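Side-chain contacts in lysyl oxidase (Pichia pastoris, PDB 1W7C), which probably oxidises primary amines, lysine side chains among them, to aldehydes, using a copper ion and a topaquinone cofactor: residues T152-M155 with R156-E160; E227-N231 with N232-T236; L477-H480 with D481-G485; T620-Y624 with D625-N629. One frame throughout, in Å; residues are numbered along the deposited sequence.

Interaction 1. Residues T152-M155 with R156-E160; sequences TTIM and RDVLE. With NAG (2-acetamido-2-deoxy-beta-D-glucopyranose), chain R.
An N-capped helix start, the first turns of helix 153-163, brings Met155 against Val158 and Leu159 on one flank and Arg156 against the backbone of Thr152 on another. Thr152 is the N-cap: its OG1 accepts from Met155 N at 3.1 Å, and its carbonyl opens the helical bonding by taking Arg156 N (162° at the hydrogen). Met155 O then receives Leu159 N at 2.9 Å. The Met155 side chain is bent at both chi2 (-53°) and chi3 (-61°), so that the thioether turns forward along the helix toward Val158 and Leu159, passing the valine at a slant. Its CE lies 4.0 Å from Val158 CG1 and 4.2 Å from Leu159 CG, and Phe209 and Ala238 pack on the same methionine. Arg156 goes the other way. Its CG rests 3.2 Å from Thr152 O, and a bend at chi3 turns the guanidinium so that one face meets the N-acetylglucosamine of the glycan on Asn151, with NAG C5 3.8 Å above the plane and near the rim. NH1 comes to 3.6 Å from NAG C1, and this same nitrogen bonds Asn151 OD1 and forms a salt bridge with Glu168. With an alanine here, Glu168 would probably be left without its cationic mate and the sugar, losing the flat group beneath it, would be freer to swing. The helix start is thus apolar on the flank packed against Phe209 and Ala238, while on the other the two partners on NH1 probably hold the guanidinium in place, where it offers the glycan a surface met by van der Waals contact.

Interaction 2. Residues E227-N231 with N232-T236; sequences EYIYN and NKVYT
Glu227 lies across Val234, its chain extended beyond CG, so that the carboxylate carbon CD sits 3.6 Å from Val234 CG1. Ile229 points to the same face as Val234 and brings CG1 to 4.3 Å from Val234 CG2. Trp521 of the second subunit packs on all three of these side chains. If an alanine stood in place of Glu227, Val234 CG1 would probably lose part of its cover, and a gap would open beside that tryptophan. The tyrosines occupy the opposite face. Tyr228 and Tyr235 meet at their roots, CB to CB, and the Tyr235 ring swings along the hairpin with its edge to the backbone, CD1 lying 3.5 Å from Tyr228 O. A water in the plane of this ring is bonded to Tyr235 OH at 2.7 Å and donates to Tyr230 O. That carbonyl also accepts Lys233 N, which approaches from above the carbonyl plane, 56° out of it, so two partners grip the one oxygen. At the tip, a second water joins Asn231 OD1 to Asn232 ND2; Asn468 also bonds Asn231 OD1, and Thr471 bonds Asn232 ND2. Asn231 and Asn232 both take left-handed backbone angles and form the middle of a type I' turn, and the pairs Tyr228-Tyr235 and Tyr230-Lys233 are the hydrogen-bonded ones of an antiparallel beta hairpin with a two-residue loop, at the edge of a five-stranded sheet.

Interaction 3. Residues L477-H480 with D481-G485; sequences LKIH and DVLSG
Ile479 holds CG1 between its backbone N and carbonyl carbon (chi1 61°), a crowded position that aims the branch across at Leu483. Leu483 answers with CG anti to its own N (chi1 -166°), and the two meet at 4.0 Å between Ile479 CG1 and Leu483 CD2. His480 faces the same leucine, its CB 3.7 Å from Leu483 CB. Its ring is stacked with Trp263 and is met at an angle by Phe566 of the second subunit. At the ring edge, in its plane, a water that accepts from Val482 N is bonded to His480 ND1 at 2.8 Å, tying the side chain to the turn. The backbone is uneven here: Leu483 O takes Ile479 N at 2.9 Å and, weakly, His480 N at 3.4 Å, while Leu483 N returns a bond to His480 O from well above the carbonyl plane (73° out of it). One acceptor thus faces two successive donors, and the register slips by one residue between the Lys478-Ser484 and His480-Leu483 pairs. This is a classic beta bulge in a short antiparallel hairpin, at the subunit interface and just ahead in sequence of the copper ligand His488.

Interaction 4. Residues T620-Y624 with D625-N629; sequences TNALY and DPPVN
Ala622 is where 620-624 first meets 625-629: its CB points at the two prolines, 3.7 Å from Pro626 CA and 4.1 Å from Pro627 CD. It is the central residue of an inverse gamma turn, and the kink brings its carbonyl round to Pro626 as well, with Ala622 O 3.3 Å from Pro626 CD. Proline has no N-H to offer, so this approach is one of packing, with the ring CH2 lying against the oxygen. Leu623 follows and turns away from the prolines. At Tyr624 the side chain again leads outward, and the main chain does the touching: Tyr624 C lies 3.3 Å from Pro626 CD. The carbonyl of Tyr624 accepts from a water at 2.9 Å, and the same water accepts at 3.0 Å from Asn629 ND2, which also bonds Glu593, so that the water bridges Tyr624 and Asn629. Between these two residues Asp625 sets CG anti to its backbone N (chi1 -172°), which carries the carboxylate away from 620-624 and lets OD1 form a salt bridge with Lys124. No direct hydrogen bond joins the two halves; small apolar surfaces and the single water do so instead. The loop runs between strands 602-606 and 642-654 and leans on strand 170-180, where Asn621 OD1 is bonded to Gln178 N and Thr620 and Leu623 pack on Pro177.

Overall arrangement
Along the chain the four contacts come in series; none nests inside or crosses another. Interaction 1 starts helix 153-163, and interaction 2 closes a hairpin with a two-residue loop about seventy residues on. These two touch, Met155 CE lying 3.7 Å from Tyr228 CE2, so that helix packs on sheet. Helix 238-246 borders both. Interaction 3 closes a second hairpin, in the enzyme domain, about 22 Å from interaction 2 between centres; both hairpins touch the second subunit, through Trp521 and Phe566 of that chain. Interaction 4 folds a loop of the enzyme domain, stands apart from the rest, and rests on strand 170-180, which belongs to the same sheet as the hairpin of interaction 2.

Interaction 1. Residues T152-M155 with R156-E160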
# COMPACT_ATOMS: atom_id res chain seq x y z
N THR A 152 -35.56 26.75 -27.21
CA THR A 152 -36.50 27.18 -28.26
C THR A 152 -37.62 26.16 -28.40
O THR A 152 -37.52 25.04 -27.94
CB THR A 152 -35.79 27.34 -29.62
OG1 THR A 152 -35.24 26.07 -30.04
CG2 THR A 152 -34.61 28.29 -29.51
N THR A 153 -38.70 26.55 -29.05
CA THR A 153 -39.80 25.63 -29.29
C THR A 153 -39.31 24.34 -29.98
O THR A 153 -39.67 23.24 -29.55
CB THR A 153 -40.86 26.34 -30.15
OG1 THR A 153 -41.36 27.50 -29.44
CG2 THR A 153 -42.09 25.47 -30.36
N ILE A 154 -38.47 24.48 -31.01
CA ILE A 154 -37.94 23.32 -31.74
C ILE A 154 -37.01 22.47 -30.88
O ILE A 154 -37.17 21.26 -30.83
CB ILE A 154 -37.23 23.76 -33.05
CG1 ILE A 154 -38.27 24.29 -34.05
CG2 ILE A 154 -36.48 22.58 -33.69
CD1 ILE A 154 -37.66 25.06 -35.22
N MET A 155 -36.05 23.09 -30.20
CA MET A 155 -35.12 22.29 -29.40
C MET A 155 -35.78 21.64 -28.19
O MET A 155 -35.36 20.56 -27.79
CB MET A 155 -33.87 23.08 -29.01
CG MET A 155 -32.87 23.22 -30.15
SD MET A 155 -32.40 21.64 -30.94
CE MET A 155 -31.67 20.77 -29.55
N ARG A 156 -36.81 22.26 -27.61
CA ARG A 156 -37.55 21.61 -26.53
C ARG A 156 -38.16 20.30 -27.03
O ARG A 156 -38.10 19.28 -26.35
CB ARG A 156 -38.64 22.54 -25.97
CG ARG A 156 -38.14 23.69 -25.13
CD ARG A 156 -39.25 24.64 -24.70
NE ARG A 156 -40.21 23.94 -23.85
CZ ARG A 156 -40.04 23.70 -22.55
NH1 ARG A 156 -38.96 24.15 -21.93
NH2 ARG A 156 -40.96 23.04 -21.87
N ASP A 157 -38.72 20.34 -28.24
CA ASP A 157 -39.32 19.16 -28.86
C ASP A 157 -38.27 18.09 -29.19
O ASP A 157 -38.47 16.91 -28.91
CB ASP A 157 -40.13 19.54 -30.12
CG ASP A 157 -41.17 18.50 -30.47
OD1 ASP A 157 -40.97 17.75 -31.45
OD2 ASP A 157 -42.23 18.35 -29.81
N VAL A 158 -37.14 18.51 -29.76
CA VAL A 158 -36.02 17.61 -30.06
C VAL A 158 -35.53 16.91 -28.80
O VAL A 158 -35.40 15.68 -28.74
CB VAL A 158 -34.83 18.37 -30.71
CG1 VAL A 158 -33.57 17.50 -30.75
CG2 VAL A 158 -35.19 18.83 -32.12
N LEU A 159 -35.26 17.70 -27.76
CA LEU A 159 -34.73 17.14 -26.53
C LEU A 159 -35.71 16.16 -25.87
O LEU A 159 -35.30 15.08 -25.47
CB LEU A 159 -34.34 18.25 -25.56
CG LEU A 159 -33.15 19.12 -25.96
CD1 LEU A 159 -33.10 20.35 -25.03
CD2 LEU A 159 -31.83 18.33 -25.90
N GLU A 160 -36.98 16.51 -25.76
CA GLU A 160 -37.96 15.61 -25.14
C GLU A 160 -38.13 14.35 -25.97
O GLU A 160 -38.23 13.26 -25.43
CB GLU A 160 -39.31 16.30 -24.92
CG GLU A 160 -40.30 15.41 -24.17
CD GLU A 160 -41.46 16.15 -23.57
OE1 GLU A 160 -41.83 17.21 -24.11
OE2 GLU A 160 -42.01 15.67 -22.56
C1 NAG R . -37.91 27.57 -21.35
C2 NAG R . -37.84 28.55 -20.15
C3 NAG R . -39.14 28.53 -19.33
C4 NAG R . -40.34 28.69 -20.25
C5 NAG R . -40.26 27.70 -21.41
C6 NAG R . -41.46 27.90 -22.33
C7 NAG R . -35.70 29.01 -19.00
C8 NAG R . -34.72 28.51 -17.97
N2 NAG R . -36.72 28.20 -19.29
O3 NAG R . -39.15 29.57 -18.36
O4 NAG R . -41.54 28.49 -19.54
O5 NAG R . -39.05 27.87 -22.12
O6 NAG R . -41.09 27.63 -23.66
O7 NAG R . -35.52 30.11 -19.52

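Interaction 2. Residues E227-N231 with N232-T236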
# COMPACT_ATOMS: atom_id res chain seq x y z
N GLU A 227 -22.95 22.52 -33.86
CA GLU A 227 -23.38 21.15 -34.08
C GLU A 227 -24.25 20.63 -32.96
O GLU A 227 -24.05 21.01 -31.80
CB GLU A 227 -22.17 20.21 -34.20
CG GLU A 227 -21.22 20.54 -35.32
CD GLU A 227 -19.95 19.70 -35.30
OE1 GLU A 227 -19.21 19.74 -36.32
OE2 GLU A 227 -19.70 19.01 -34.29
N TYR A 228 -25.20 19.78 -33.34
CA TYR A 228 -25.82 18.82 -32.42
C TYR A 228 -25.36 17.44 -32.83
O TYR A 228 -25.32 17.13 -34.01
CB TYR A 228 -27.35 18.93 -32.49
CG TYR A 228 -27.84 20.24 -31.97
CD1 TYR A 228 -28.37 21.22 -32.82
CD2 TYR A 228 -27.72 20.54 -30.62
CE1 TYR A 228 -28.79 22.44 -32.31
CE2 TYR A 228 -28.11 21.74 -30.11
CZ TYR A 228 -28.65 22.69 -30.94
OH TYR A 228 -29.06 23.89 -30.39
N ILE A 229 -25.01 16.61 -31.85
CA ILE A 229 -24.45 15.29 -32.13
C ILE A 229 -25.24 14.27 -31.33
O ILE A 229 -25.38 14.41 -30.12
CB ILE A 229 -22.96 15.25 -31.75
CG1 ILE A 229 -22.16 16.27 -32.57
CG2 ILE A 229 -22.40 13.83 -31.88
CD1 ILE A 229 -20.83 16.62 -31.97
N TYR A 230 -25.74 13.25 -32.03
CA TYR A 230 -26.58 12.23 -31.41
C TYR A 230 -26.42 10.95 -32.20
O TYR A 230 -26.45 10.96 -33.42
CB TYR A 230 -28.04 12.68 -31.36
CG TYR A 230 -28.96 11.64 -30.76
CD1 TYR A 230 -29.10 11.50 -29.38
CD2 TYR A 230 -29.69 10.78 -31.57
CE1 TYR A 230 -29.92 10.56 -28.84
CE2 TYR A 230 -30.52 9.82 -31.04
CZ TYR A 230 -30.64 9.71 -29.68
OH TYR A 230 -31.46 8.77 -29.14
N ASN A 231 -26.21 9.84 -31.49
CA ASN A 231 -25.97 8.54 -32.12
C ASN A 231 -24.87 8.64 -33.19
O ASN A 231 -25.00 8.10 -34.27
CB ASN A 231 -27.28 7.97 -32.70
CG ASN A 231 -27.14 6.54 -33.18
OD1 ASN A 231 -26.33 5.76 -32.66
ND2 ASN A 231 -27.96 6.18 -34.19
N ASN A 232 -23.81 9.37 -32.84
CA ASN A 232 -22.62 9.55 -33.68
C ASN A 232 -22.86 10.24 -35.04
O ASN A 232 -22.02 10.15 -35.92
CB ASN A 232 -21.90 8.21 -33.88
CG ASN A 232 -21.24 7.73 -32.61
OD1 ASN A 232 -20.37 8.43 -32.07
ND2 ASN A 232 -21.66 6.56 -32.10
N LYS A 233 -23.98 10.94 -35.14
CA LYS A 233 -24.33 11.72 -36.32
C LYS A 233 -24.27 13.20 -35.97
O LYS A 233 -24.62 13.60 -34.89
CB LYS A 233 -25.71 11.32 -36.82
CG LYS A 233 -25.77 9.86 -37.25
CD LYS A 233 -27.02 9.53 -38.05
CE LYS A 233 -27.18 8.02 -38.28
NZ LYS A 233 -26.16 7.50 -39.22
N VAL A 234 -23.80 14.00 -36.92
CA VAL A 234 -23.63 15.44 -36.77
C VAL A 234 -24.70 16.18 -37.54
O VAL A 234 -24.88 15.93 -38.74
CB VAL A 234 -22.24 15.88 -37.27
CG1 VAL A 234 -22.04 17.38 -37.07
CG2 VAL A 234 -21.12 15.08 -36.57
N TYR A 235 -25.34 17.13 -36.86
CA TYR A 235 -26.34 18.01 -37.43
C TYR A 235 -25.85 19.44 -37.27
O TYR A 235 -25.32 19.79 -36.22
CB TYR A 235 -27.69 17.79 -36.73
CG TYR A 235 -28.14 16.36 -36.80
CD1 TYR A 235 -27.76 15.45 -35.82
CD2 TYR A 235 -28.91 15.90 -37.85
CE1 TYR A 235 -28.14 14.11 -35.90
CE2 TYR A 235 -29.30 14.58 -37.94
CZ TYR A 235 -28.92 13.68 -36.96
OH TYR A 235 -29.32 12.35 -37.06
N THR A 236 -26.03 20.27 -38.29
CA THR A 236 -25.50 21.63 -38.24
C THR A 236 -26.55 22.66 -37.86
O THR A 236 -26.23 23.84 -37.75
CB THR A 236 -24.83 22.00 -39.55
OG1 THR A 236 -25.75 21.84 -40.63
CG2 THR A 236 -23.67 21.06 -39.87
O HOH W 1 -28.85 10.81 -34.89
O HOH W 2 -23.75 5.07 -33.47
O HOH W 3 -24.54 6.68 -36.58

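Interaction 3. Residues L477-H480 with D481-G485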
# COMPACT_ATOMS: atom_id res chain seq x y z
N LEU A 477 -16.90 -0.09 -19.59
CA LEU A 477 -17.77 -1.22 -19.39
C LEU A 477 -19.21 -0.74 -19.28
O LEU A 477 -19.47 0.33 -18.78
CB LEU A 477 -17.36 -1.97 -18.11
CG LEU A 477 -15.91 -2.48 -18.09
CD1 LEU A 477 -15.58 -3.06 -16.78
CD2 LEU A 477 -15.69 -3.48 -19.21
N LYS A 478 -20.14 -1.55 -19.77
CA LYS A 478 -21.56 -1.30 -19.55
C LYS A 478 -21.92 -1.68 -18.13
O LYS A 478 -21.90 -2.85 -17.78
CB LYS A 478 -22.40 -2.09 -20.53
CG LYS A 478 -23.87 -1.72 -20.48
CD LYS A 478 -24.69 -2.63 -21.39
CE LYS A 478 -26.17 -2.46 -21.17
NZ LYS A 478 -26.95 -3.29 -22.13
N ILE A 479 -22.19 -0.67 -17.31
CA ILE A 479 -22.43 -0.88 -15.88
C ILE A 479 -23.86 -0.59 -15.45
O ILE A 479 -24.22 -0.83 -14.30
CB ILE A 479 -21.44 -0.06 -15.03
CG1 ILE A 479 -21.60 1.45 -15.29
CG2 ILE A 479 -20.00 -0.55 -15.30
CD1 ILE A 479 -20.76 2.34 -14.36
N HIS A 480 -24.68 -0.09 -16.37
CA HIS A 480 -26.12 -0.03 -16.10
C HIS A 480 -26.79 -0.05 -17.49
O HIS A 480 -26.10 -0.12 -18.52
CB HIS A 480 -26.48 1.17 -15.21
CG HIS A 480 -27.81 1.02 -14.52
ND1 HIS A 480 -28.97 1.54 -15.05
CD2 HIS A 480 -28.16 0.40 -13.38
CE1 HIS A 480 -29.98 1.20 -14.27
NE2 HIS A 480 -29.51 0.53 -13.24
N ASP A 481 -28.12 -0.04 -17.53
CA ASP A 481 -28.83 -0.35 -18.77
C ASP A 481 -28.35 0.49 -19.95
O ASP A 481 -28.19 -0.05 -21.05
CB ASP A 481 -30.34 -0.10 -18.63
CG ASP A 481 -31.00 -0.94 -17.55
OD1 ASP A 481 -32.03 -1.59 -17.85
OD2 ASP A 481 -30.60 -0.99 -16.38
N VAL A 482 -28.14 1.79 -19.74
CA VAL A 482 -27.62 2.66 -20.80
C VAL A 482 -26.43 3.49 -20.33
O VAL A 482 -26.21 4.61 -20.80
CB VAL A 482 -28.72 3.56 -21.41
CG1 VAL A 482 -29.75 2.70 -22.13
CG2 VAL A 482 -29.35 4.45 -20.38
N LEU A 483 -25.60 2.87 -19.49
CA LEU A 483 -24.50 3.58 -18.83
C LEU A 483 -23.17 2.87 -19.05
O LEU A 483 -23.06 1.67 -18.82
CB LEU A 483 -24.75 3.68 -17.34
CG LEU A 483 -23.87 4.67 -16.57
CD1 LEU A 483 -24.12 6.07 -17.07
CD2 LEU A 483 -24.07 4.60 -15.08
N SER A 484 -22.17 3.64 -19.49
CA SER A 484 -20.79 3.20 -19.52
C SER A 484 -20.00 3.77 -18.35
O SER A 484 -20.14 4.94 -18.03
CB SER A 484 -20.12 3.74 -20.76
OG SER A 484 -18.79 3.28 -20.82
N GLY A 485 -19.13 2.95 -17.76
CA GLY A 485 -18.11 3.45 -16.84
C GLY A 485 -16.89 4.03 -17.58
O GLY A 485 -15.84 3.39 -17.75
O HOH W 4 -28.90 3.37 -17.20

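Interaction 4. Residues T620-Y624 with D625-N629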
# COMPACT_ATOMS: atom_id res chain seq x y z
N THR A 620 -5.65 25.71 -17.39
CA THR A 620 -6.42 24.67 -18.08
C THR A 620 -6.90 25.03 -19.48
O THR A 620 -6.85 24.19 -20.38
CB THR A 620 -7.57 24.18 -17.20
OG1 THR A 620 -8.16 22.99 -17.73
CG2 THR A 620 -8.71 25.17 -17.05
N ASN A 621 -7.36 26.28 -19.69
CA ASN A 621 -7.83 26.71 -21.03
C ASN A 621 -6.75 27.26 -21.94
O ASN A 621 -7.00 27.51 -23.12
CB ASN A 621 -8.97 27.70 -20.89
CG ASN A 621 -10.14 27.14 -20.11
OD1 ASN A 621 -10.63 26.05 -20.42
ND2 ASN A 621 -10.59 27.87 -19.09
N ALA A 622 -5.56 27.47 -21.40
CA ALA A 622 -4.45 28.03 -22.17
C ALA A 622 -3.63 26.88 -22.75
O ALA A 622 -2.57 26.50 -22.24
CB ALA A 622 -3.61 28.96 -21.29
N LEU A 623 -4.17 26.28 -23.81
CA LEU A 623 -3.76 24.94 -24.19
C LEU A 623 -2.32 24.85 -24.69
O LEU A 623 -1.66 23.85 -24.48
CB LEU A 623 -4.70 24.39 -25.27
CG LEU A 623 -6.19 24.24 -24.91
CD1 LEU A 623 -6.99 23.76 -26.13
CD2 LEU A 623 -6.40 23.32 -23.69
N TYR A 624 -1.86 25.90 -25.38
CA TYR A 624 -0.56 25.92 -26.03
C TYR A 624 0.47 26.82 -25.33
O TYR A 624 1.68 26.58 -25.39
CB TYR A 624 -0.70 26.25 -27.53
CG TYR A 624 -1.48 25.17 -28.23
CD1 TYR A 624 -2.87 25.30 -28.39
CD2 TYR A 624 -0.88 24.00 -28.63
CE1 TYR A 624 -3.62 24.28 -28.96
CE2 TYR A 624 -1.63 22.97 -29.22
CZ TYR A 624 -2.99 23.12 -29.39
OH TYR A 624 -3.75 22.09 -29.93
N ASP A 625 -0.02 27.88 -24.68
CA ASP A 625 0.81 28.86 -23.99
C ASP A 625 0.36 29.10 -22.55
O ASP A 625 0.06 30.23 -22.16
CB ASP A 625 0.81 30.20 -24.78
CG ASP A 625 1.80 31.19 -24.25
OD1 ASP A 625 1.60 32.40 -24.46
OD2 ASP A 625 2.81 30.84 -23.62
N PRO A 626 0.32 28.04 -21.73
CA PRO A 626 -0.09 28.20 -20.34
C PRO A 626 0.88 29.04 -19.53
O PRO A 626 2.07 29.09 -19.85
CB PRO A 626 -0.11 26.77 -19.82
CG PRO A 626 0.93 26.09 -20.63
CD PRO A 626 0.69 26.64 -22.04
N PRO A 627 0.37 29.71 -18.50
CA PRO A 627 1.24 30.42 -17.56
C PRO A 627 2.44 29.61 -17.12
O PRO A 627 3.57 30.14 -17.17
CB PRO A 627 0.30 30.81 -16.43
CG PRO A 627 -1.01 31.01 -17.12
CD PRO A 627 -1.05 29.90 -18.18
N VAL A 628 2.22 28.34 -16.76
CA VAL A 628 3.31 27.42 -16.46
C VAL A 628 3.26 26.24 -17.43
O VAL A 628 2.27 25.48 -17.48
CB VAL A 628 3.24 26.92 -15.01
CG1 VAL A 628 4.24 25.77 -14.81
CG2 VAL A 628 3.55 28.05 -14.04
N ASN A 629 4.35 26.10 -18.18
CA ASN A 629 4.64 24.90 -18.92
C ASN A 629 5.73 24.18 -18.15
O ASN A 629 6.86 24.65 -18.10
CB ASN A 629 5.06 25.22 -20.34
CG ASN A 629 5.29 23.96 -21.17
OD1 ASN A 629 5.67 22.91 -20.62
ND2 ASN A 629 5.09 24.05 -22.48
O HOH W 5 4.02 26.51 -23.72